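Kappa-carrageenase (Pseudoalteromonas carrageenovora, PDB 5OCQ) cleaves kappa-carrageenan internally, hydrolysing the beta-1,4 linkages between D-galactose 4-sulfate and 3,6-anhydro-D-galactose through its family 16 glycoside hydrolase domain. Local coordinates at residues H66-W71 with Y82-T87; R236-Q241 with S250-A255. The protein carries 1 engineered substitution. All coordinates share one frame; numbering follows the deposited sequence.

Interaction 1 of 2, residues H66-W71 with Y82-T87. With 9RN (3,6-anhydro-alpha-D-galactopyranose), chain C.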
loop_
_atom_site.group_PDB
_atom_site.type_symbol
_atom_site.label_atom_id
_atom_site.label_comp_id
_atom_site.label_asym_id
_atom_site.label_seq_id
_atom_site.Cartn_x
_atom_site.Cartn_y
_atom_site.Cartn_z
ATOM N N HIS A 66 -13.688 -18.376 -5.821
ATOM C CA HIS A 66 -12.557 -19.088 -6.489
ATOM C C HIS A 66 -11.825 -19.827 -5.379
ATOM O O HIS A 66 -12.278 -19.824 -4.235
ATOM C CB HIS A 66 -11.725 -18.067 -7.266
ATOM C CG HIS A 66 -10.973 -17.145 -6.384
ATOM N ND1 HIS A 66 -11.528 -16.063 -5.769
ATOM C CD2 HIS A 66 -9.652 -17.144 -6.030
ATOM C CE1 HIS A 66 -10.600 -15.408 -5.082
ATOM N NE2 HIS A 66 -9.461 -16.045 -5.227
ATOM N N GLN A 67 -10.734 -20.472 -5.695
ATOM C CA GLN A 67 -9.889 -21.062 -4.728
ATOM C C GLN A 67 -8.427 -20.952 -5.150
ATOM O O GLN A 67 -8.171 -20.742 -6.341
ATOM C CB GLN A 67 -10.239 -22.566 -4.526
ATOM C CG GLN A 67 -9.913 -23.438 -5.746
ATOM C CD GLN A 67 -10.659 -24.765 -5.763
ATOM O OE1 GLN A 67 -11.870 -24.753 -5.698
ATOM N NE2 GLN A 67 -9.951 -25.889 -5.623
ATOM N N ARG A 68 -7.533 -20.978 -4.179
ATOM C CA ARG A 68 -6.101 -21.024 -4.430
ATOM C C ARG A 68 -5.392 -21.558 -3.182
ATOM O O ARG A 68 -6.029 -21.756 -2.119
ATOM C CB ARG A 68 -5.634 -19.593 -4.805
ATOM C CG ARG A 68 -5.748 -18.537 -3.660
ATOM C CD ARG A 68 -4.831 -17.334 -3.877
ATOM N NE ARG A 68 -5.076 -16.182 -2.987
ATOM C CZ ARG A 68 -4.576 -16.016 -1.778
ATOM N NH1 ARG A 68 -3.910 -16.971 -1.167
ATOM N NH2 ARG A 68 -4.869 -14.965 -1.039
ATOM N N THR A 69 -4.079 -21.746 -3.271
ATOM C CA THR A 69 -3.355 -22.126 -2.100
ATOM C C THR A 69 -3.216 -20.935 -1.138
ATOM O O THR A 69 -2.932 -19.827 -1.568
ATOM C CB THR A 69 -1.985 -22.709 -2.555
ATOM O OG1 THR A 69 -2.228 -23.966 -3.269
ATOM C CG2 THR A 69 -1.184 -23.076 -1.340
ATOM N N PHE A 70 -3.436 -21.141 0.165
ATOM C CA PHE A 70 -3.581 -20.029 1.157
ATOM C C PHE A 70 -2.629 -20.293 2.351
ATOM O O PHE A 70 -2.588 -21.428 2.863
ATOM C CB PHE A 70 -5.021 -19.991 1.620
ATOM C CG PHE A 70 -5.329 -19.013 2.758
ATOM C CD1 PHE A 70 -5.534 -17.693 2.494
ATOM C CD2 PHE A 70 -5.472 -19.504 4.054
ATOM C CE1 PHE A 70 -5.846 -16.798 3.500
ATOM C CE2 PHE A 70 -5.790 -18.599 5.120
ATOM C CZ PHE A 70 -5.941 -17.247 4.811
ATOM N N TRP A 71 -1.869 -19.277 2.744
ATOM C CA TRP A 71 -1.014 -19.409 3.915
ATOM C C TRP A 71 -1.855 -19.212 5.219
ATOM O O TRP A 71 -2.447 -18.128 5.425
ATOM C CB TRP A 71 0.105 -18.374 3.920
ATOM C CG TRP A 71 0.934 -18.330 5.195
ATOM C CD1 TRP A 71 1.043 -17.288 6.016
ATOM C CD2 TRP A 71 1.759 -19.372 5.716
ATOM N NE1 TRP A 71 1.887 -17.597 7.053
ATOM C CE2 TRP A 71 2.345 -18.876 6.909
ATOM C CE3 TRP A 71 2.086 -20.665 5.282
ATOM C CZ2 TRP A 71 3.271 -19.658 7.656
ATOM C CZ3 TRP A 71 2.992 -21.445 6.031
ATOM C CH2 TRP A 71 3.566 -20.914 7.213
ATOM N N TYR A 82 -8.067 -23.627 -1.106
ATOM C CA TYR A 82 -8.756 -22.835 -0.031
ATOM C C TYR A 82 -9.758 -21.916 -0.701
ATOM O O TYR A 82 -9.448 -21.134 -1.595
ATOM C CB TYR A 82 -7.729 -22.119 0.741
ATOM C CG TYR A 82 -8.186 -21.488 2.037
ATOM C CD1 TYR A 82 -8.135 -22.197 3.202
ATOM C CD2 TYR A 82 -8.646 -20.192 2.077
ATOM C CE1 TYR A 82 -8.542 -21.593 4.418
ATOM C CE2 TYR A 82 -9.138 -19.617 3.242
ATOM C CZ TYR A 82 -9.082 -20.339 4.393
ATOM O OH TYR A 82 -9.455 -19.687 5.583
ATOM N N PRO A 83 -11.031 -21.960 -0.307
ATOM C CA PRO A 83 -12.054 -21.121 -0.947
ATOM C C PRO A 83 -11.942 -19.675 -0.511
ATOM O O PRO A 83 -11.768 -19.387 0.718
ATOM C CB PRO A 83 -13.414 -21.730 -0.531
ATOM C CG PRO A 83 -13.056 -22.577 0.579
ATOM C CD PRO A 83 -11.610 -22.954 0.639
ATOM N N LEU A 84 -11.994 -18.797 -1.497
ATOM C CA LEU A 84 -12.029 -17.354 -1.297
ATOM C C LEU A 84 -13.119 -16.708 -2.091
ATOM O O LEU A 84 -13.679 -17.346 -2.991
ATOM C CB LEU A 84 -10.629 -16.745 -1.621
ATOM C CG LEU A 84 -9.465 -17.240 -0.752
ATOM C CD1 LEU A 84 -8.204 -16.548 -1.312
ATOM C CD2 LEU A 84 -9.594 -16.763 0.668
ATOM N N TYR A 85 -13.465 -15.479 -1.736
ATOM C CA TYR A 85 -14.710 -14.896 -2.208
ATOM C C TYR A 85 -14.580 -13.616 -2.994
ATOM O O TYR A 85 -15.601 -13.187 -3.659
ATOM C CB TYR A 85 -15.676 -14.710 -1.001
ATOM C CG TYR A 85 -15.776 -15.999 -0.192
ATOM C CD1 TYR A 85 -16.421 -17.135 -0.691
ATOM C CD2 TYR A 85 -15.157 -16.063 1.078
ATOM C CE1 TYR A 85 -16.396 -18.341 0.061
ATOM C CE2 TYR A 85 -15.149 -17.233 1.796
ATOM C CZ TYR A 85 -15.806 -18.355 1.265
ATOM O OH TYR A 85 -15.813 -19.501 2.080
ATOM N N TYR A 86 -13.409 -12.958 -3.042
ATOM C CA TYR A 86 -13.247 -11.663 -3.706
ATOM C C TYR A 86 -11.945 -11.640 -4.552
ATOM O O TYR A 86 -10.952 -12.337 -4.224
ATOM C CB TYR A 86 -13.169 -10.518 -2.732
ATOM C CG TYR A 86 -14.450 -10.361 -1.913
ATOM C CD1 TYR A 86 -15.475 -9.559 -2.381
ATOM C CD2 TYR A 86 -14.588 -11.041 -0.714
ATOM C CE1 TYR A 86 -16.678 -9.461 -1.613
ATOM C CE2 TYR A 86 -15.770 -11.000 0.006
ATOM C CZ TYR A 86 -16.773 -10.176 -0.442
ATOM O OH TYR A 86 -18.038 -10.107 0.274
ATOM N N THR A 87 -11.997 -10.962 -5.674
ATOM C CA THR A 87 -10.819 -10.702 -6.437
ATOM C C THR A 87 -10.569 -9.192 -6.443
ATOM O O THR A 87 -11.492 -8.419 -6.276
ATOM C CB THR A 87 -10.860 -11.276 -7.879
ATOM O OG1 THR A 87 -11.902 -10.630 -8.654
ATOM C CG2 THR A 87 -10.973 -12.790 -7.844
HETATM C C2 9RN C . 4.924 -17.341 5.128
HETATM C C4 9RN C . 6.706 -18.276 3.712
HETATM C C5 9RN C . 6.382 -17.246 2.663
HETATM C C6 9RN C . 5.111 -17.705 2.002
HETATM O O4 9RN C . 7.124 -19.514 3.156
HETATM O O5 9RN C . 6.110 -16.045 3.466
HETATM O O3 9RN C . 4.508 -18.532 3.047
HETATM C C3 9RN C . 5.333 -18.522 4.241
HETATM O O2 9RN C . 5.626 -17.195 6.395
HETATM C C1 9RN C . 4.938 -16.075 4.305
HETATM O O1 9RN C . 4.921 -14.918 5.162
#

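Interaction 2 of 2, residues R236-Q241 with S250-A255. With G4S (4-O-sulfo-beta-D-galactopyranose), chain B.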
loop_
_atom_site.group_PDB
_atom_site.type_symbol
_atom_site.label_atom_id
_atom_site.label_comp_id
_atom_site.label_asym_id
_atom_site.label_seq_id
_atom_site.Cartn_x
_atom_site.Cartn_y
_atom_site.Cartn_z
ATOM N N ARG A 236 -11.438 -5.518 3.777
ATOM C CA ARG A 236 -11.450 -5.210 5.210
ATOM C C ARG A 236 -12.773 -5.685 5.868
ATOM O O ARG A 236 -13.676 -6.154 5.179
ATOM C CB ARG A 236 -11.198 -3.718 5.462
ATOM C CG ARG A 236 -9.862 -3.152 4.967
ATOM C CD ARG A 236 -8.671 -3.622 5.758
ATOM N NE ARG A 236 -7.460 -2.945 5.287
ATOM C CZ ARG A 236 -6.652 -3.337 4.305
ATOM N NH1 ARG A 236 -6.908 -4.432 3.628
ATOM N NH2 ARG A 236 -5.616 -2.560 3.987
ATOM N N ALA A 237 -12.879 -5.457 7.177
ATOM C CA ALA A 237 -14.160 -5.708 7.874
ATOM C C ALA A 237 -15.301 -5.032 7.124
ATOM O O ALA A 237 -15.139 -3.889 6.623
ATOM C CB ALA A 237 -14.049 -5.227 9.302
ATOM N N PRO A 238 -16.440 -5.706 6.920
ATOM C CA PRO A 238 -16.852 -6.934 7.597
ATOM C C PRO A 238 -16.488 -8.248 6.919
ATOM O O PRO A 238 -16.940 -9.338 7.398
ATOM C CB PRO A 238 -18.394 -6.772 7.653
ATOM C CG PRO A 238 -18.712 -6.049 6.405
ATOM C CD PRO A 238 -17.574 -5.077 6.213
ATOM N N HIS A 239 -15.602 -8.198 5.890
ATOM C CA HIS A 239 -15.378 -9.373 5.102
ATOM C C HIS A 239 -14.102 -10.104 5.513
ATOM O O HIS A 239 -13.761 -11.137 4.909
ATOM C CB HIS A 239 -15.223 -8.917 3.665
ATOM C CG HIS A 239 -16.398 -8.137 3.174
ATOM N ND1 HIS A 239 -17.657 -8.683 3.124
ATOM C CD2 HIS A 239 -16.514 -6.867 2.731
ATOM C CE1 HIS A 239 -18.495 -7.777 2.634
ATOM N NE2 HIS A 239 -17.827 -6.672 2.408
ATOM N N THR A 240 -13.445 -9.576 6.540
ATOM C CA THR A 240 -12.187 -10.163 7.109
ATOM C C THR A 240 -12.146 -10.315 8.613
ATOM O O THR A 240 -12.903 -9.572 9.308
ATOM C CB THR A 240 -10.982 -9.261 6.724
ATOM O OG1 THR A 240 -11.111 -7.945 7.282
ATOM C CG2 THR A 240 -10.830 -9.140 5.248
ATOM N N GLN A 241 -11.333 -11.246 9.111
ATOM C CA GLN A 241 -10.897 -11.308 10.510
ATOM C C GLN A 241 -9.344 -11.103 10.542
ATOM O O GLN A 241 -8.648 -11.409 9.564
ATOM C CB GLN A 241 -11.172 -12.689 11.079
ATOM C CG GLN A 241 -12.474 -13.309 10.859
ATOM C CD GLN A 241 -13.588 -12.581 11.603
ATOM O OE1 GLN A 241 -13.370 -11.529 12.218
ATOM N NE2 GLN A 241 -14.801 -13.081 11.471
ATOM N N SER A 250 -14.058 -13.722 6.749
ATOM C CA SER A 250 -15.186 -13.849 7.699
ATOM C C SER A 250 -16.341 -14.652 7.046
ATOM O O SER A 250 -16.268 -15.110 5.907
ATOM C CB SER A 250 -15.629 -12.441 8.079
ATOM O OG SER A 250 -16.460 -11.897 7.086
ATOM N N ALA A 251 -17.468 -14.735 7.764
ATOM C CA ALA A 251 -18.625 -15.408 7.119
ATOM C C ALA A 251 -19.521 -14.451 6.349
ATOM O O ALA A 251 -20.488 -14.865 5.738
ATOM C CB ALA A 251 -19.409 -16.226 8.159
ATOM N N ASN A 252 -19.173 -13.164 6.305
ATOM C CA ASN A 252 -19.858 -12.193 5.486
ATOM C C ASN A 252 -19.219 -12.115 4.069
ATOM O O ASN A 252 -18.119 -11.539 3.936
ATOM C CB ASN A 252 -19.815 -10.843 6.116
ATOM C CG ASN A 252 -20.547 -9.778 5.293
ATOM O OD1 ASN A 252 -20.683 -9.869 4.063
ATOM N ND2 ASN A 252 -21.084 -8.751 5.998
ATOM N N LYS A 253 -19.911 -12.737 3.114
ATOM C CA LYS A 253 -19.513 -12.833 1.670
ATOM C C LYS A 253 -20.512 -12.088 0.799
ATOM O O LYS A 253 -20.780 -12.443 -0.300
ATOM C CB LYS A 253 -19.492 -14.305 1.174
ATOM C CG LYS A 253 -19.041 -15.286 2.198
ATOM C CD LYS A 253 -19.278 -16.757 1.840
ATOM C CE LYS A 253 -19.064 -17.647 3.106
ATOM N NZ LYS A 253 -17.809 -17.441 3.908
ATOM N N SER A 254 -21.060 -11.005 1.322
ATOM C CA SER A 254 -22.061 -10.268 0.599
ATOM C C SER A 254 -21.562 -9.703 -0.713
ATOM O O SER A 254 -20.425 -9.214 -0.790
ATOM C CB SER A 254 -22.565 -9.155 1.502
ATOM O OG SER A 254 -23.480 -8.352 0.807
ATOM N N ALA A 255 -22.400 -9.741 -1.755
ATOM C CA ALA A 255 -22.108 -9.075 -3.024
ATOM C C ALA A 255 -22.577 -7.582 -3.068
ATOM O O ALA A 255 -22.334 -6.872 -4.040
ATOM C CB ALA A 255 -22.742 -9.827 -4.171
HETATM C C1 G4S B . 0.013 -3.243 5.483
HETATM C C2 G4S B . 0.267 -4.712 5.174
HETATM C C3 G4S B . 0.542 -5.000 3.682
HETATM C C4 G4S B . -0.535 -4.266 2.855
HETATM C C5 G4S B . -0.532 -2.764 3.203
HETATM C C6 G4S B . -1.381 -1.870 2.344
HETATM O O1 G4S B . -0.621 -3.178 6.794
HETATM O O2 G4S B . 1.483 -5.149 5.890
HETATM O O4 G4S B . -1.791 -4.804 3.320
HETATM O O5 G4S B . -0.967 -2.637 4.585
HETATM O O6 G4S B . -2.782 -1.983 2.661
HETATM S S G4S B . -2.815 -5.740 2.402
HETATM O O7 G4S B . -2.544 -5.449 0.968
HETATM O O8 G4S B . -2.485 -7.162 2.802
HETATM O O9 G4S B . -4.141 -5.230 2.802
#

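Interaction 1 of 2, residues H66-W71 with Y82-T87
F70 lays its ring on that of Y82 in an offset stack, the centroids 4.1 Å apart and the planes 12° from parallel. From the root outward, F70 CB rests 3.5 Å from Y82 CG; F70 CG lies over Y82 CD2, F70 CD2 comes over the centre of the tyrosine ring, and F70 CE2 comes near Y82 CZ and OH. Both side chains set CG opposite their own backbone N (chi1 173° in F70, -168° in Y82), which lets the rings leave the strands together. Beyond the stack, the CD1 methyl of L84 sits on one face of the R68 guanidinium, 3.6 Å from R68 NE. The H66 imidazole directs CE1 at the carbonyl of Y86, H66 CE1 to Y86 O being 3.2 Å, while H66 NE2 bonds to S44. Antiparallel ladder bonds join the backbones, among them L84 N to H66 O at 2.9 Å. W71 turns to the substrate instead: one indole face carries the anhydrogalactose, with W71 CE2 3.5 Å from C2 of the sugar. With an alanine here the sugar is likely to lose its aromatic platform and part of its hold in the cleft. The two segments form part of the long hairpin of strands 56-72 and 77-97, with strand 246-249 packing against F70, Y82 and L84.

Interaction 2 of 2, residues R236-Q241 with S250-A255
S250 reaches across to P238 with its hydroxyl, and the bond from S250 OG to P238 O, 2.6 Å long, lies in the carbonyl plane on a lone pair. S250 OG also accepts from N252 N, so two bonds fix the hydroxyl; with chi1 at 81°, OG is tucked between its own backbone N and carbonyl carbon, where it can serve both. A step along, S250 N donates to H239 O at 3.2 Å.

The close packing continues around the imidazole of H239. H239 ND1 gives an almost straight bond to N252 O, 3.0 Å away and in the plane of the ring, though the donor stands above the N252 carbonyl plane. H239 CE1 comes within 3.3 Å of N252 OD1, the ring and amide planes standing 84° apart. Y86 and F258 meet the same ring. Segment 250-255 is a loop built from two turns, an ST turn closed by S250 OG and an Asx turn in which N252 OD1 accepts from S254 N at 3.0 Å. P238, which follows a cis peptide bond, touches N252 ND2 with its CG at 3.6 Å.

The looser side belongs to Q241, an exposed residue whose bent chain brings NE2 no nearer than 3.5 Å to S250 CB. At the far end of its segment, R236, important for substrate recognition, turns away to the active-site cleft: R236 NH1 bonds to the sulfate oxygen O9 of the galactose 4-sulfate at 3.0 Å, and D144, an engineered residue at the proton-donor position, forms a salt bridge with R236 NH2.

Overall arrangement
From the N terminus, the chain first meets interaction 1, where strand 56-72 turns back into strand 77-97 and the contact closes the hairpin. Well over a hundred residues later, interaction 2 closes a second loop, around the small two-stranded sheet of 240-243 and 246-249. The closures follow in series, neither nesting nor crossing, yet they touch in space, their centres about 13 Å apart. Y86 OH makes a probable hydrogen bond to S254 O, at 2.8 Å, joining hairpin to late loop. Together they tie the 56-72/77-97 hairpin to the loop after strand 246-249, on one side of the jellyroll, where W71 and R236 meet sugars of two separately modelled ligand chains, C and B.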